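Local coordinates for 49 protein (Murid herpesvirus 4, PDB 6A4V) that interacts with poly(ADP-ribose) polymerase 1 and probably promotes replication of this gammaherpesvirus in that way, at residues 203-208 with 217-222; 181-186 with 196-201; 88-93 with 225-230. All coordinates share one frame; numbering follows the deposited sequence.

Contact 1 (203-208 with 217-222); sequences LELETA and LNVLVY
L205 carries this contact: its CD2 branch reaches V219 of helix 213-235 and comes to rest 3.6 Å from V219 CG2, the two side chains sliding past each other in opposite directions. The leucine leaves the loop with CG trans to its own backbone N (chi1 -155°), a setting that extends CD2 toward the helix; from there the same methyl also meets the carbonyl O of N218 at 4.0 Å and, more distantly, CB of Y222. V219 turns CG2 to the loop by placing it trans to its carbonyl carbon. E206 lies across V219 at about a right angle, with its CG 4.0 Å from V219 CG2. Beyond CG the chain is extended, and the carboxylate, with OE1 still near V219 CG2, bonds to S202 OG through OE1 and forms a salt bridge with K278 of the second subunit through OE2. The apolar stem thus touches the valine while the charged end links the loop to the dimer partner. N218 OD1 accepts from T170 N, Y222 OH probably hydrogen-bonds F198 O, and V219 also touches H100, which places the contact where the loop packs on helix 213-235, beside helices 195-203 and 89-104.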
ATOM      1  N   LEU B 203      -4.240  20.845  -5.163  1.00 61.31           N
ATOM      2  CA  LEU B 203      -4.768  21.524  -4.053  1.00 63.04           C
ATOM      3  C   LEU B 203      -4.180  22.937  -4.037  1.00 67.47           C
ATOM      4  O   LEU B 203      -4.914  23.871  -3.797  1.00 70.94           O
ATOM      5  CB  LEU B 203      -4.420  20.740  -2.790  1.00 63.91           C
ATOM      6  CG  LEU B 203      -5.359  20.979  -1.619  1.00 63.04           C
ATOM      7  CD1 LEU B 203      -6.671  20.214  -1.822  1.00 63.50           C
ATOM      8  CD2 LEU B 203      -4.671  20.603  -0.315  1.00 74.08           C
ATOM      9  N   GLU B 204      -2.882  23.052  -4.353  1.00 64.77           N
ATOM     10  CA  GLU B 204      -2.084  24.295  -4.315  1.00 73.45           C
ATOM     11  C   GLU B 204      -2.190  24.973  -5.689  1.00 77.35           C
ATOM     12  O   GLU B 204      -1.215  25.103  -6.463  1.00 77.87           O
ATOM     13  CB  GLU B 204      -0.652  23.953  -3.879  1.00 82.64           C
ATOM     14  CG  GLU B 204       0.351  25.105  -3.950  1.00 87.50           C
ATOM     15  CD  GLU B 204       1.779  24.688  -4.279  1.00 86.45           C
ATOM     16  OE1 GLU B 204       2.295  23.774  -3.602  1.00 82.15           O
ATOM     17  OE2 GLU B 204       2.372  25.269  -5.219  1.00 91.14           O
ATOM     18  N   LEU B 205      -3.404  25.439  -5.964  1.00 70.80           N
ATOM     19  CA  LEU B 205      -3.844  25.888  -7.281  1.00 78.22           C
ATOM     20  C   LEU B 205      -5.310  26.322  -7.152  1.00 84.82           C
ATOM     21  O   LEU B 205      -5.772  27.197  -7.882  1.00 99.50           O
ATOM     22  CB  LEU B 205      -3.688  24.746  -8.293  1.00 83.68           C
ATOM     23  CG  LEU B 205      -3.529  25.143  -9.762  1.00 85.28           C
ATOM     24  CD1 LEU B 205      -2.058  25.234 -10.146  1.00 86.13           C
ATOM     25  CD2 LEU B 205      -4.253  24.158 -10.682  1.00 79.67           C
ATOM     26  N   GLU B 206      -6.032  25.650  -6.240  1.00 86.60           N
ATOM     27  CA  GLU B 206      -7.312  26.092  -5.675  1.00 90.65           C
ATOM     28  C   GLU B 206      -7.029  27.064  -4.519  1.00 99.44           C
ATOM     29  O   GLU B 206      -7.193  26.727  -3.349  1.00109.99           O
ATOM     30  CB  GLU B 206      -8.109  24.861  -5.242  1.00 85.81           C
ATOM     31  CG  GLU B 206      -8.484  23.978  -6.417  1.00 88.30           C
ATOM     32  CD  GLU B 206      -8.601  22.497  -6.118  1.00 92.18           C
ATOM     33  OE1 GLU B 206      -7.986  21.698  -6.858  1.00 87.79           O
ATOM     34  OE2 GLU B 206      -9.302  22.146  -5.151  1.00 85.96           O
ATOM     35  N   THR B 207      -6.600  28.279  -4.885  1.00110.17           N
ATOM     36  CA  THR B 207      -5.991  29.243  -3.977  1.00110.66           C
ATOM     37  C   THR B 207      -6.965  30.425  -3.774  1.00110.97           C
ATOM     38  O   THR B 207      -7.530  30.581  -2.677  1.00103.54           O
ATOM     39  CB  THR B 207      -4.558  29.529  -4.466  1.00111.22           C
ATOM     40  OG1 THR B 207      -3.768  29.878  -3.331  1.00112.71           O
ATOM     41  CG2 THR B 207      -4.427  30.604  -5.530  1.00107.39           C
ATOM     42  N   ALA B 208      -7.217  31.205  -4.837  1.00103.27           N
ATOM     43  CA  ALA B 208      -7.964  32.466  -4.774  1.00110.76           C
ATOM     44  C   ALA B 208      -9.433  32.183  -4.426  1.00111.41           C
ATOM     45  O   ALA B 208     -10.179  31.635  -5.235  1.00104.76           O
ATOM     46  CB  ALA B 208      -7.829  33.223  -6.080  1.00104.07           C
ATOM     47  N   LEU B 217     -10.384  26.879 -14.436  1.00 56.01           N
ATOM     48  CA  LEU B 217      -9.880  26.525 -15.771  1.00 56.84           C
ATOM     49  C   LEU B 217      -8.416  26.113 -15.691  1.00 65.76           C
ATOM     50  O   LEU B 217      -8.048  25.133 -16.311  1.00 75.84           O
ATOM     51  CB  LEU B 217     -10.124  27.671 -16.757  1.00 54.46           C
ATOM     52  CG  LEU B 217     -11.594  27.812 -17.167  1.00 48.49           C
ATOM     53  CD1 LEU B 217     -11.761  28.742 -18.341  1.00 54.15           C
ATOM     54  CD2 LEU B 217     -12.217  26.474 -17.503  1.00 47.01           C
ATOM     55  N   ASN B 218      -7.618  26.819 -14.883  1.00 59.35           N
ATOM     56  CA  ASN B 218      -6.287  26.355 -14.555  1.00 64.32           C
ATOM     57  C   ASN B 218      -6.313  24.872 -14.136  1.00 66.11           C
ATOM     58  O   ASN B 218      -5.471  24.077 -14.532  1.00 70.05           O
ATOM     59  CB  ASN B 218      -5.654  27.268 -13.501  1.00 63.74           C
ATOM     60  CG  ASN B 218      -5.053  28.524 -14.099  1.00 66.75           C
ATOM     61  OD1 ASN B 218      -5.041  28.696 -15.316  1.00 76.22           O
ATOM     62  ND2 ASN B 218      -4.541  29.410 -13.260  1.00 68.55           N
ATOM     63  N   VAL B 219      -7.296  24.498 -13.322  1.00 66.29           N
ATOM     64  CA  VAL B 219      -7.417  23.168 -12.782  1.00 57.08           C
ATOM     65  C   VAL B 219      -7.834  22.207 -13.903  1.00 51.80           C
ATOM     66  O   VAL B 219      -7.392  21.063 -13.948  1.00 49.76           O
ATOM     67  CB  VAL B 219      -8.441  23.156 -11.629  1.00 57.15           C
ATOM     68  CG1 VAL B 219      -9.056  21.788 -11.381  1.00 58.74           C
ATOM     69  CG2 VAL B 219      -7.841  23.686 -10.344  1.00 60.45           C
ATOM     70  N   LEU B 220      -8.759  22.637 -14.754  1.00 54.26           N
ATOM     71  CA  LEU B 220      -9.162  21.790 -15.880  1.00 50.09           C
ATOM     72  C   LEU B 220      -7.947  21.462 -16.731  1.00 47.97           C
ATOM     73  O   LEU B 220      -7.786  20.355 -17.242  1.00 46.05           O
ATOM     74  CB  LEU B 220     -10.164  22.504 -16.767  1.00 47.04           C
ATOM     75  CG  LEU B 220     -10.579  21.673 -17.976  1.00 49.99           C
ATOM     76  CD1 LEU B 220     -10.982  20.264 -17.551  1.00 55.40           C
ATOM     77  CD2 LEU B 220     -11.720  22.346 -18.719  1.00 46.75           C
ATOM     78  N   VAL B 221      -7.113  22.483 -16.899  1.00 46.77           N
ATOM     79  CA  VAL B 221      -6.016  22.401 -17.764  1.00 44.93           C
ATOM     80  C   VAL B 221      -5.091  21.339 -17.212  1.00 47.52           C
ATOM     81  O   VAL B 221      -4.555  20.523 -17.957  1.00 56.41           O
ATOM     82  CB  VAL B 221      -5.261  23.737 -17.865  1.00 43.62           C
ATOM     83  CG1 VAL B 221      -3.803  23.506 -18.213  1.00 50.75           C
ATOM     84  CG2 VAL B 221      -5.898  24.676 -18.851  1.00 43.92           C
ATOM     85  N   TYR B 222      -4.825  21.480 -15.918  1.00 49.25           N
ATOM     86  CA  TYR B 222      -3.826  20.675 -15.217  1.00 49.56           C
ATOM     87  C   TYR B 222      -4.269  19.210 -15.296  1.00 49.42           C
ATOM     88  O   TYR B 222      -3.498  18.365 -15.639  1.00 57.96           O
ATOM     89  CB  TYR B 222      -3.718  21.180 -13.776  1.00 41.87           C
ATOM     90  CG  TYR B 222      -2.931  20.332 -12.812  1.00 44.63           C
ATOM     91  CD1 TYR B 222      -1.580  20.567 -12.598  1.00 40.00           C
ATOM     92  CD2 TYR B 222      -3.542  19.344 -12.058  1.00 38.26           C
ATOM     93  CE1 TYR B 222      -0.861  19.834 -11.671  1.00 38.91           C
ATOM     94  CE2 TYR B 222      -2.838  18.620 -11.107  1.00 42.80           C
ATOM     95  CZ  TYR B 222      -1.480  18.846 -10.933  1.00 42.71           C
ATOM     96  OH  TYR B 222      -0.738  18.139 -10.020  1.00 35.92           O
TER

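Contact 2 (181-186 with 196-201)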
ATOM      1  N   SER B 181       5.795  22.042 -14.022  1.00 81.06           N
ATOM      2  CA  SER B 181       6.564  21.494 -15.126  1.00 91.09           C
ATOM      3  C   SER B 181       7.565  20.425 -14.631  1.00 95.62           C
ATOM      4  O   SER B 181       7.900  19.509 -15.391  1.00 88.41           O
ATOM      5  CB  SER B 181       7.205  22.597 -15.963  1.00 90.19           C
ATOM      6  OG  SER B 181       8.596  22.723 -15.709  1.00 89.28           O
ATOM      7  N   SER B 182       8.007  20.484 -13.363  1.00 91.15           N
ATOM      8  CA  SER B 182       8.836  19.386 -12.787  1.00 88.97           C
ATOM      9  C   SER B 182       8.023  18.086 -12.664  1.00 93.17           C
ATOM     10  O   SER B 182       8.592  16.984 -12.849  1.00 88.14           O
ATOM     11  CB  SER B 182       9.437  19.776 -11.463  1.00 90.49           C
ATOM     12  OG  SER B 182       8.446  19.843 -10.452  1.00 92.98           O
ATOM     13  N   MET B 183       6.726  18.226 -12.307  1.00 90.92           N
ATOM     14  CA  MET B 183       5.731  17.129 -12.310  1.00 72.40           C
ATOM     15  C   MET B 183       5.567  16.675 -13.756  1.00 67.68           C
ATOM     16  O   MET B 183       5.876  15.493 -14.118  1.00 61.30           O
ATOM     17  CB  MET B 183       4.316  17.531 -11.859  1.00 81.55           C
ATOM     18  CG  MET B 183       4.183  18.324 -10.575  1.00 79.24           C
ATOM     19  SD  MET B 183       4.171  17.251  -9.154  1.00 83.34           S
ATOM     20  CE  MET B 183       2.903  16.063  -9.580  1.00 89.54           C
ATOM     21  N   LEU B 184       5.078  17.636 -14.563  1.00 55.71           N
ATOM     22  CA  LEU B 184       4.566  17.393 -15.916  1.00 58.00           C
ATOM     23  C   LEU B 184       5.711  17.078 -16.873  1.00 53.27           C
ATOM     24  O   LEU B 184       5.554  16.229 -17.722  1.00 62.39           O
ATOM     25  CB  LEU B 184       3.729  18.583 -16.408  1.00 64.70           C
ATOM     26  CG  LEU B 184       2.326  18.677 -15.804  1.00 66.91           C
ATOM     27  CD1 LEU B 184       1.616  19.949 -16.251  1.00 66.96           C
ATOM     28  CD2 LEU B 184       1.490  17.445 -16.153  1.00 61.07           C
ATOM     29  N   ASP B 185       6.838  17.782 -16.779  1.00 63.92           N
ATOM     30  CA  ASP B 185       8.001  17.415 -17.597  1.00 63.93           C
ATOM     31  C   ASP B 185       8.744  16.318 -16.856  1.00 69.55           C
ATOM     32  O   ASP B 185       9.381  16.573 -15.812  1.00 70.98           O
ATOM     33  CB  ASP B 185       8.956  18.577 -17.880  1.00 76.81           C
ATOM     34  CG  ASP B 185      10.082  18.246 -18.851  1.00 77.92           C
ATOM     35  OD1 ASP B 185       9.960  17.249 -19.629  1.00 80.47           O
ATOM     36  OD2 ASP B 185      11.073  18.986 -18.821  1.00 71.42           O
ATOM     37  N   ASN B 186       8.616  15.103 -17.385  1.00 60.68           N
ATOM     38  CA  ASN B 186       9.105  13.936 -16.706  1.00 53.94           C
ATOM     39  C   ASN B 186      10.203  13.342 -17.567  1.00 54.03           C
ATOM     40  O   ASN B 186      10.473  12.128 -17.498  1.00 61.07           O
ATOM     41  CB  ASN B 186       7.980  12.946 -16.410  1.00 54.14           C
ATOM     42  CG  ASN B 186       7.398  12.372 -17.682  1.00 54.90           C
ATOM     43  OD1 ASN B 186       7.998  12.536 -18.741  1.00 51.22           O
ATOM     44  ND2 ASN B 186       6.269  11.685 -17.587  1.00 39.87           N
ATOM     45  N   LYS B 196      -1.766  10.432  -6.079  1.00 37.49           N
ATOM     46  CA  LYS B 196      -1.748  11.100  -4.799  1.00 40.06           C
ATOM     47  C   LYS B 196      -0.926  12.383  -4.957  1.00 46.16           C
ATOM     48  O   LYS B 196      -1.382  13.472  -4.601  1.00 41.77           O
ATOM     49  CB  LYS B 196      -1.225  10.081  -3.772  1.00 52.60           C
ATOM     50  CG  LYS B 196      -0.699  10.607  -2.455  1.00 68.58           C
ATOM     51  CD  LYS B 196      -0.556   9.516  -1.388  1.00 84.45           C
ATOM     52  CE  LYS B 196      -1.876   8.857  -1.025  1.00 96.65           C
ATOM     53  NZ  LYS B 196      -2.054   8.649   0.438  1.00 91.74           N
ATOM     54  N   THR B 197       0.261  12.281  -5.570  1.00 39.51           N
ATOM     55  CA  THR B 197       1.063  13.496  -5.764  1.00 42.10           C
ATOM     56  C   THR B 197       0.385  14.518  -6.686  1.00 43.42           C
ATOM     57  O   THR B 197       0.469  15.715  -6.440  1.00 47.89           O
ATOM     58  CB  THR B 197       2.461  13.108  -6.214  1.00 33.21           C
ATOM     59  OG1 THR B 197       2.854  12.189  -5.188  1.00 28.99           O
ATOM     60  CG2 THR B 197       3.392  14.274  -6.325  1.00 33.20           C
ATOM     61  N   PHE B 198      -0.269  14.087  -7.756  1.00 45.98           N
ATOM     62  CA  PHE B 198      -0.791  15.090  -8.692  1.00 42.77           C
ATOM     63  C   PHE B 198      -1.958  15.813  -8.016  1.00 49.18           C
ATOM     64  O   PHE B 198      -2.166  17.020  -8.265  1.00 48.73           O
ATOM     65  CB  PHE B 198      -1.215  14.498 -10.033  1.00 39.58           C
ATOM     66  CG  PHE B 198      -0.107  14.230 -11.007  1.00 37.84           C
ATOM     67  CD1 PHE B 198       0.567  15.280 -11.587  1.00 39.73           C
ATOM     68  CD2 PHE B 198       0.265  12.938 -11.337  1.00 42.73           C
ATOM     69  CE1 PHE B 198       1.590  15.054 -12.471  1.00 36.33           C
ATOM     70  CE2 PHE B 198       1.360  12.714 -12.158  1.00 41.38           C
ATOM     71  CZ  PHE B 198       1.965  13.772 -12.774  1.00 38.10           C
ATOM     72  N   LEU B 199      -2.690  15.066  -7.175  1.00 51.34           N
ATOM     73  CA  LEU B 199      -3.766  15.571  -6.317  1.00 50.48           C
ATOM     74  C   LEU B 199      -3.219  16.628  -5.375  1.00 50.55           C
ATOM     75  O   LEU B 199      -3.750  17.738  -5.249  1.00 59.27           O
ATOM     76  CB  LEU B 199      -4.370  14.411  -5.519  1.00 48.80           C
ATOM     77  CG  LEU B 199      -5.408  13.606  -6.289  1.00 49.36           C
ATOM     78  CD1 LEU B 199      -5.710  12.266  -5.635  1.00 41.17           C
ATOM     79  CD2 LEU B 199      -6.683  14.401  -6.426  1.00 47.79           C
ATOM     80  N   LYS B 200      -2.177  16.246  -4.665  1.00 59.19           N
ATOM     81  CA  LYS B 200      -1.545  17.141  -3.746  1.00 56.82           C
ATOM     82  C   LYS B 200      -1.309  18.504  -4.434  1.00 55.09           C
ATOM     83  O   LYS B 200      -1.775  19.515  -3.931  1.00 61.94           O
ATOM     84  CB  LYS B 200      -0.303  16.438  -3.199  1.00 56.36           C
ATOM     85  CG  LYS B 200       0.380  17.119  -2.026  1.00 64.68           C
ATOM     86  CD  LYS B 200       1.866  17.260  -2.199  1.00 66.13           C
ATOM     87  CE  LYS B 200       2.570  17.787  -0.965  1.00 75.53           C
ATOM     88  NZ  LYS B 200       4.043  17.715  -1.135  1.00 81.62           N
ATOM     89  N   TYR B 201      -0.650  18.558  -5.602  1.00 52.07           N
ATOM     90  CA  TYR B 201      -0.305  19.888  -6.218  1.00 51.60           C
ATOM     91  C   TYR B 201      -1.537  20.504  -6.909  1.00 53.46           C
ATOM     92  O   TYR B 201      -1.510  21.663  -7.333  1.00 68.17           O
ATOM     93  CB  TYR B 201       0.882  19.807  -7.180  1.00 51.47           C
ATOM     94  CG  TYR B 201       2.198  19.487  -6.513  1.00 68.52           C
ATOM     95  CD1 TYR B 201       2.401  18.263  -5.896  1.00 74.91           C
ATOM     96  CD2 TYR B 201       3.251  20.389  -6.497  1.00 76.69           C
ATOM     97  CE1 TYR B 201       3.599  17.941  -5.276  1.00 78.38           C
ATOM     98  CE2 TYR B 201       4.457  20.087  -5.875  1.00 92.80           C
ATOM     99  CZ  TYR B 201       4.629  18.860  -5.253  1.00 85.88           C
ATOM    100  OH  TYR B 201       5.791  18.521  -4.627  1.00 79.83           O
TER
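Residues 181-184 form the last turn of helix 173-184, which D185 ends by leaving helical backbone angles, whereas 196-201 is helical throughout, on helix 195-203. The backbones come nearest at M183 and F198, whose CA atoms are 7.7 Å apart, a spacing bridged by side chains alone. M183 makes most of the contact. Its chain is bent at both chi2 (-84°) and chi3 (-52°), which folds the thioether into the space between F198 and Y201 instead of letting it run straight out. The sulfur sits almost centrally over one face of the Y201 ring, 3.9 Å from SD to the ring centroid and 11° off the normal; its closest ring carbon is Y201 CD1, 3.8 Å from SD. This is a Met-aromatic contact, and a second, oblique one joins the same sulfur to F198, with SD 5.3 Å from that ring's centroid. The terminal methyl turns back against the helix: M183 CE lies 3.7 Å from T197 CG2. Further down the methionine, its CB is 3.7 Å from F198 CE1, and the two side chains slide past each other in opposite directions. L184 adds a looser apolar touch, CD2 to F198 CE1 at 4.4 Å. T197 offers only its methyl here, while its OG1 bonds to N194 OD1 before the helix. The thioether thus lies against a threonine methyl, over the face of Y201 and obliquely to F198. Around this hydrophobic centre, Y193 of strand 192-193 touches both M183 and F198, L184 leans on H162 and C165 of helix 161-168, and helix 213-235 backs the aromatic side through V226 on F198 and Y222 on Y201.

Contact 3 (88-93 with 225-230); sequences FLLPHL and SVFKLF
L89 and L93, one turn apart on helix 89-104, both pack against F230 of helix 213-235 and cross it at about a right angle. L89 CD2 approaches F230 CD1 to 3.4 Å, and L93 CD1 comes to 3.7 Å from F230 CD2; both methyls come obliquely to the same side of the ring, which spans the pair. L90 CD2 rests on the F230 backbone, 3.9 Å from F230 C, and near CB. F227, one turn earlier, presents a ring edge to helix 89-104, with CD1 3.8 Å from L93 CB and CE1 near the carbonyl O of L90. V226 adds a marginal touch on L93. The short segments are nearly antiparallel, at 166°, and their axes approach to 10.4 Å, a separation spanned by leucine branches and phenyl rings. The surroundings continue the apolar theme: Y40 meets F230 edge-to-face, L131, L132 and L135 of helix 131-146 pack on F227, and L296 of the second subunit reaches L89. With aliphatic and aromatic groups making the touches between side chains, cohesion here comes from hydrophobic burial and shape fit, consistent with a helical-bundle core.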
ATOM      1  N   PHE B  88      -7.700   0.482 -13.423  1.00 39.63           N
ATOM      2  CA  PHE B  88      -8.594   1.425 -12.798  1.00 50.34           C
ATOM      3  C   PHE B  88      -8.173   2.891 -12.973  1.00 39.58           C
ATOM      4  O   PHE B  88      -8.956   3.770 -12.599  1.00 40.18           O
ATOM      5  CB  PHE B  88      -8.527   1.328 -11.258  1.00 51.37           C
ATOM      6  CG  PHE B  88      -8.978   0.067 -10.568  1.00 63.73           C
ATOM      7  CD1 PHE B  88      -8.582  -1.191 -11.001  1.00 79.83           C
ATOM      8  CD2 PHE B  88      -9.726   0.152  -9.398  1.00 81.25           C
ATOM      9  CE1 PHE B  88      -8.984  -2.333 -10.329  1.00 84.15           C
ATOM     10  CE2 PHE B  88     -10.131  -0.992  -8.723  1.00 80.77           C
ATOM     11  CZ  PHE B  88      -9.758  -2.233  -9.189  1.00 86.54           C
ATOM     12  N   LEU B  89      -6.933   3.175 -13.394  1.00 38.07           N
ATOM     13  CA  LEU B  89      -6.385   4.561 -13.326  1.00 35.60           C
ATOM     14  C   LEU B  89      -7.018   5.531 -14.346  1.00 44.26           C
ATOM     15  O   LEU B  89      -7.259   6.730 -13.979  1.00 43.17           O
ATOM     16  CB  LEU B  89      -4.872   4.533 -13.482  1.00 36.61           C
ATOM     17  CG  LEU B  89      -4.186   5.901 -13.395  1.00 38.78           C
ATOM     18  CD1 LEU B  89      -4.535   6.599 -12.119  1.00 37.42           C
ATOM     19  CD2 LEU B  89      -2.696   5.782 -13.490  1.00 35.88           C
ATOM     20  N   LEU B  90      -7.198   5.101 -15.608  1.00 35.43           N
ATOM     21  CA  LEU B  90      -7.671   6.005 -16.661  1.00 36.08           C
ATOM     22  C   LEU B  90      -9.164   6.197 -16.454  1.00 36.70           C
ATOM     23  O   LEU B  90      -9.626   7.329 -16.387  1.00 34.94           O
ATOM     24  CB  LEU B  90      -7.341   5.501 -18.085  1.00 32.61           C
ATOM     25  CG  LEU B  90      -5.860   5.444 -18.500  1.00 28.88           C
ATOM     26  CD1 LEU B  90      -5.694   5.155 -19.979  1.00 24.72           C
ATOM     27  CD2 LEU B  90      -5.093   6.718 -18.157  1.00 36.01           C
ATOM     28  N   PRO B  91      -9.959   5.118 -16.240  1.00 41.97           N
ATOM     29  CA  PRO B  91     -11.369   5.265 -15.889  1.00 39.05           C
ATOM     30  C   PRO B  91     -11.557   6.226 -14.705  1.00 37.30           C
ATOM     31  O   PRO B  91     -12.395   7.072 -14.706  1.00 39.82           O
ATOM     32  CB  PRO B  91     -11.774   3.852 -15.469  1.00 39.67           C
ATOM     33  CG  PRO B  91     -10.838   2.957 -16.225  1.00 36.35           C
ATOM     34  CD  PRO B  91      -9.532   3.712 -16.225  1.00 43.95           C
ATOM     35  N   HIS B  92     -10.731   6.086 -13.678  1.00 34.65           N
ATOM     36  CA  HIS B  92     -10.822   6.995 -12.534  1.00 36.14           C
ATOM     37  C   HIS B  92     -10.582   8.459 -12.950  1.00 37.29           C
ATOM     38  O   HIS B  92     -11.360   9.367 -12.622  1.00 40.13           O
ATOM     39  CB  HIS B  92      -9.795   6.635 -11.500  1.00 28.25           C
ATOM     40  CG  HIS B  92      -9.917   7.461 -10.290  1.00 29.46           C
ATOM     41  ND1 HIS B  92     -10.910   7.238  -9.366  1.00 26.62           N
ATOM     42  CD2 HIS B  92      -9.111   8.421  -9.794  1.00 33.54           C
ATOM     43  CE1 HIS B  92     -10.795   8.144  -8.425  1.00 28.66           C
ATOM     44  NE2 HIS B  92      -9.632   8.824  -8.616  1.00 30.86           N
ATOM     45  N   LEU B  93      -9.461   8.678 -13.618  1.00 35.11           N
ATOM     46  CA  LEU B  93      -9.070  10.007 -14.069  1.00 36.78           C
ATOM     47  C   LEU B  93     -10.142  10.564 -15.001  1.00 31.50           C
ATOM     48  O   LEU B  93     -10.556  11.706 -14.855  1.00 31.43           O
ATOM     49  CB  LEU B  93      -7.704   9.965 -14.741  1.00 31.30           C
ATOM     50  CG  LEU B  93      -6.532   9.965 -13.778  1.00 34.87           C
ATOM     51  CD1 LEU B  93      -5.318   9.418 -14.461  1.00 35.44           C
ATOM     52  CD2 LEU B  93      -6.245  11.362 -13.272  1.00 38.23           C
ATOM     53  N   SER B 225      -3.835  17.822 -18.760  1.00 37.19           N
ATOM     54  CA  SER B 225      -2.453  17.552 -18.954  1.00 43.87           C
ATOM     55  C   SER B 225      -2.102  16.228 -18.246  1.00 43.96           C
ATOM     56  O   SER B 225      -1.497  15.398 -18.821  1.00 40.18           O
ATOM     57  CB  SER B 225      -1.567  18.667 -18.459  1.00 42.76           C
ATOM     58  OG  SER B 225      -2.070  19.970 -18.783  1.00 46.04           O
ATOM     59  N   VAL B 226      -2.459  16.105 -16.973  1.00 38.53           N
ATOM     60  CA  VAL B 226      -2.179  14.916 -16.231  1.00 37.99           C
ATOM     61  C   VAL B 226      -2.831  13.732 -16.940  1.00 33.43           C
ATOM     62  O   VAL B 226      -2.240  12.691 -17.084  1.00 37.53           O
ATOM     63  CB  VAL B 226      -2.662  14.975 -14.772  1.00 34.70           C
ATOM     64  CG1 VAL B 226      -2.515  13.605 -14.132  1.00 38.55           C
ATOM     65  CG2 VAL B 226      -1.934  16.022 -13.976  1.00 31.81           C
ATOM     66  N   PHE B 227      -4.070  13.879 -17.351  1.00 29.59           N
ATOM     67  CA  PHE B 227      -4.708  12.742 -18.028  1.00 33.74           C
ATOM     68  C   PHE B 227      -3.918  12.276 -19.263  1.00 34.62           C
ATOM     69  O   PHE B 227      -3.968  11.054 -19.645  1.00 36.87           O
ATOM     70  CB  PHE B 227      -6.121  13.127 -18.446  1.00 29.21           C
ATOM     71  CG  PHE B 227      -6.902  12.031 -19.116  1.00 28.95           C
ATOM     72  CD1 PHE B 227      -7.319  10.928 -18.386  1.00 31.21           C
ATOM     73  CD2 PHE B 227      -7.325  12.147 -20.422  1.00 34.10           C
ATOM     74  CE1 PHE B 227      -8.026   9.914 -19.008  1.00 38.01           C
ATOM     75  CE2 PHE B 227      -8.063  11.137 -21.034  1.00 37.05           C
ATOM     76  CZ  PHE B 227      -8.416  10.018 -20.323  1.00 34.78           C
ATOM     77  N   LYS B 228      -3.331  13.240 -19.997  1.00 37.98           N
ATOM     78  CA  LYS B 228      -2.691  12.931 -21.277  1.00 45.57           C
ATOM     79  C   LYS B 228      -1.397  12.190 -20.934  1.00 43.25           C
ATOM     80  O   LYS B 228      -1.111  11.156 -21.568  1.00 33.80           O
ATOM     81  CB  LYS B 228      -2.574  14.166 -22.186  1.00 50.83           C
ATOM     82  CG  LYS B 228      -1.447  14.169 -23.228  1.00 55.76           C
ATOM     83  CD  LYS B 228      -1.847  13.630 -24.602  1.00 61.07           C
ATOM     84  CE  LYS B 228      -0.914  14.022 -25.734  1.00 68.33           C
ATOM     85  NZ  LYS B 228      -1.133  15.403 -26.222  1.00 67.68           N
ATOM     86  N   LEU B 229      -0.722  12.616 -19.855  1.00 38.62           N
ATOM     87  CA  LEU B 229       0.493  11.940 -19.462  1.00 33.85           C
ATOM     88  C   LEU B 229       0.169  10.488 -19.101  1.00 34.81           C
ATOM     89  O   LEU B 229       0.835   9.555 -19.587  1.00 42.84           O
ATOM     90  CB  LEU B 229       1.143  12.646 -18.279  1.00 40.81           C
ATOM     91  CG  LEU B 229       2.260  13.660 -18.508  1.00 48.06           C
ATOM     92  CD1 LEU B 229       2.974  13.882 -17.188  1.00 56.52           C
ATOM     93  CD2 LEU B 229       3.300  13.235 -19.533  1.00 51.30           C
ATOM     94  N   PHE B 230      -0.809  10.260 -18.224  1.00 37.40           N
ATOM     95  CA  PHE B 230      -1.094   8.898 -17.774  1.00 33.68           C
ATOM     96  C   PHE B 230      -1.583   8.105 -18.986  1.00 36.58           C
ATOM     97  O   PHE B 230      -1.352   6.906 -19.122  1.00 33.78           O
ATOM     98  CB  PHE B 230      -2.098   8.881 -16.600  1.00 32.49           C
ATOM     99  CG  PHE B 230      -1.451   9.013 -15.245  1.00 29.31           C
ATOM    100  CD1 PHE B 230      -0.560   8.039 -14.774  1.00 27.86           C
ATOM    101  CD2 PHE B 230      -1.665  10.136 -14.454  1.00 29.90           C
ATOM    102  CE1 PHE B 230       0.056   8.169 -13.542  1.00 29.26           C
ATOM    103  CE2 PHE B 230      -1.032  10.262 -13.220  1.00 30.74           C
ATOM    104  CZ  PHE B 230      -0.200   9.273 -12.749  1.00 24.68           C
TER

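From the N terminus, helix 89-104 comes first and waits more than 130 residues for its partner in contact 3, which closes the widest loop. Within that span lie two short closures in series: contact 2 joins helix 173-184 to helix 195-203 across strand 192-193, then contact 1 folds the following loop back onto the start of helix 213-235. The centres of contacts 1 and 3 are about 17 Å apart. Contact 2 meets each of the others, contact 1 through Y222 and F198, contact 3 through F198 and F230. Helix 213-235, shared by contacts 1 and 3, thus ties the 203-208 loop to helix 89-104, and F198 connects helix 195-203 to it; all three contacts also touch the second subunit.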